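Local coordinates for general odorant-binding protein 28a (Drosophila melanogaster, PDB 6QQ4) that probably binds odorants and pheromones as a small secreted carrier and takes part in detecting the floral odour beta-ionone, at residues A[34-39]-A[103-108]. Residues are numbered along the deposited sequence; the frame is centred on the assembly and turned at random.
Sequences QPASTY and AAEAYG
Glu-105 reaches out from helix 100-117 to hold the backbone of Ala-36, showing how a single acidic side chain can tie an irregular segment to a helix. The N-H of Ala-36 points at OE2 of Glu-105, with 2.9 Å from N to OE2 and a nearly straight angle of 167° at the hydrogen. It approaches from above the carboxylate plane, 56° out of it. A first torsion of -174° sends the glutamate chain off the helix towards the loop, and a bend at chi2 turns the carboxylate across the methyl of Ala-36. That methyl packs on the flat group, its CB lying 3.9 Å from both CD and OE1 of Glu-105. Pro-35 closes in on the same oxygen as the amide, its CA 3.4 Å from OE2 of Glu-105. In this all-helical PBP/GOBP fold, knit together by three disulfides, the contact joins the linker between helices 24-31 and 39-52 to the last helix of the chain. Arg-45 of helix 39-52 donates a hydrogen bond through NH1 to the carbonyl oxygen of Gln-34 and makes only a long, weak ion pair with OE1 of Glu-105. Arg-112 stands in a similarly weak relation to OE2, and these two positive charges would probably help keep the buried carboxylate ionised.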
loop_
_atom_site.group_PDB
_atom_site.type_symbol
_atom_site.label_atom_id
_atom_site.label_comp_id
_atom_site.label_asym_id
_atom_site.label_seq_id
_atom_site.Cartn_x
_atom_site.Cartn_y
_atom_site.Cartn_z
ATOM N N GLN A 34 -4.079 -8.163 -4.585
ATOM C CA GLN A 34 -4.743 -9.198 -3.818
ATOM C C GLN A 34 -4.297 -9.115 -2.356
ATOM O O GLN A 34 -3.295 -8.466 -2.055
ATOM C CB GLN A 34 -4.421 -10.574 -4.420
ATOM C CG GLN A 34 -4.894 -10.713 -5.848
ATOM C CD GLN A 34 -4.397 -11.979 -6.509
ATOM O OE1 GLN A 34 -3.355 -12.534 -6.133
ATOM N NE2 GLN A 34 -5.153 -12.458 -7.488
ATOM N N PRO A 35 -5.041 -9.756 -1.441
ATOM C CA PRO A 35 -4.500 -9.926 -0.083
ATOM C C PRO A 35 -3.197 -10.736 -0.069
ATOM O O PRO A 35 -2.984 -11.587 -0.928
ATOM C CB PRO A 35 -5.611 -10.686 0.652
ATOM C CG PRO A 35 -6.496 -11.242 -0.425
ATOM C CD PRO A 35 -6.399 -10.303 -1.571
ATOM N N ALA A 36 -2.332 -10.473 0.898
ATOM C CA ALA A 36 -1.117 -11.262 1.041
ATOM C C ALA A 36 -1.488 -12.628 1.595
ATOM O O ALA A 36 -2.130 -12.712 2.632
ATOM C CB ALA A 36 -0.116 -10.561 1.958
ATOM N N SER A 37 -1.091 -13.699 0.912
ATOM C CA SER A 37 -1.407 -15.043 1.393
ATOM C C SER A 37 -0.305 -15.597 2.298
ATOM O O SER A 37 -0.458 -16.673 2.863
ATOM C CB SER A 37 -1.651 -15.996 0.217
ATOM O OG SER A 37 -0.469 -16.184 -0.532
ATOM N N THR A 38 0.797 -14.861 2.442
ATOM C CA THR A 38 1.894 -15.254 3.336
ATOM C C THR A 38 2.305 -14.089 4.228
ATOM O O THR A 38 2.057 -12.936 3.891
ATOM C CB THR A 38 3.148 -15.739 2.551
ATOM O OG1 THR A 38 3.777 -14.631 1.913
ATOM C CG2 THR A 38 2.775 -16.777 1.474
ATOM N N TYR A 39 2.937 -14.395 5.361
ATOM C CA TYR A 39 3.411 -13.373 6.304
ATOM C C TYR A 39 4.511 -12.516 5.687
ATOM O O TYR A 39 4.555 -11.300 5.884
ATOM C CB TYR A 39 3.910 -14.037 7.588
ATOM C CG TYR A 39 4.330 -13.082 8.672
ATOM C CD1 TYR A 39 3.387 -12.372 9.408
ATOM C CD2 TYR A 39 5.668 -12.891 8.961
ATOM C CE1 TYR A 39 3.770 -11.493 10.389
ATOM C CE2 TYR A 39 6.065 -12.031 9.943
ATOM C CZ TYR A 39 5.126 -11.325 10.647
ATOM O OH TYR A 39 5.570 -10.463 11.621
ATOM N N ALA A 103 0.082 -4.880 10.369
ATOM C CA ALA A 103 -0.559 -3.564 10.290
ATOM C C ALA A 103 -0.619 -3.068 8.845
ATOM O O ALA A 103 -1.631 -2.483 8.434
ATOM C CB ALA A 103 0.157 -2.569 11.152
ATOM N N ALA A 104 0.452 -3.299 8.085
ATOM C CA ALA A 104 0.492 -2.912 6.670
ATOM C C ALA A 104 -0.614 -3.607 5.889
ATOM O O ALA A 104 -1.274 -2.993 5.050
ATOM C CB ALA A 104 1.827 -3.222 6.060
ATOM N N GLU A 105 -0.854 -4.874 6.196
ATOM C CA GLU A 105 -1.880 -5.624 5.486
ATOM C C GLU A 105 -3.306 -5.239 5.897
ATOM O O GLU A 105 -4.231 -5.292 5.083
ATOM C CB GLU A 105 -1.668 -7.124 5.693
ATOM C CG GLU A 105 -2.578 -7.998 4.882
ATOM C CD GLU A 105 -2.447 -7.763 3.378
ATOM O OE1 GLU A 105 -1.492 -7.091 2.954
ATOM O OE2 GLU A 105 -3.288 -8.282 2.611
ATOM N N ALA A 106 -3.495 -4.866 7.155
ATOM C CA ALA A 106 -4.805 -4.404 7.580
ATOM C C ALA A 106 -5.114 -3.064 6.896
ATOM O O ALA A 106 -6.233 -2.829 6.477
ATOM C CB ALA A 106 -4.878 -4.279 9.079
ATOM N N TYR A 107 -4.114 -2.199 6.755
ATOM C CA TYR A 107 -4.291 -0.997 5.938
ATOM C C TYR A 107 -4.567 -1.330 4.471
ATOM O O TYR A 107 -5.412 -0.701 3.845
ATOM C CB TYR A 107 -3.055 -0.084 6.042
ATOM C CG TYR A 107 -2.950 0.622 7.364
ATOM C CD1 TYR A 107 -4.045 1.287 7.908
ATOM C CD2 TYR A 107 -1.764 0.606 8.091
ATOM C CE1 TYR A 107 -3.959 1.918 9.126
ATOM C CE2 TYR A 107 -1.667 1.228 9.313
ATOM C CZ TYR A 107 -2.763 1.884 9.828
ATOM O OH TYR A 107 -2.662 2.520 11.046
ATOM N N GLY A 108 -3.851 -2.314 3.925
ATOM C CA GLY A 108 -4.018 -2.722 2.533
ATOM C C GLY A 108 -5.403 -3.275 2.243
ATOM O O GLY A 108 -5.991 -3.015 1.199
#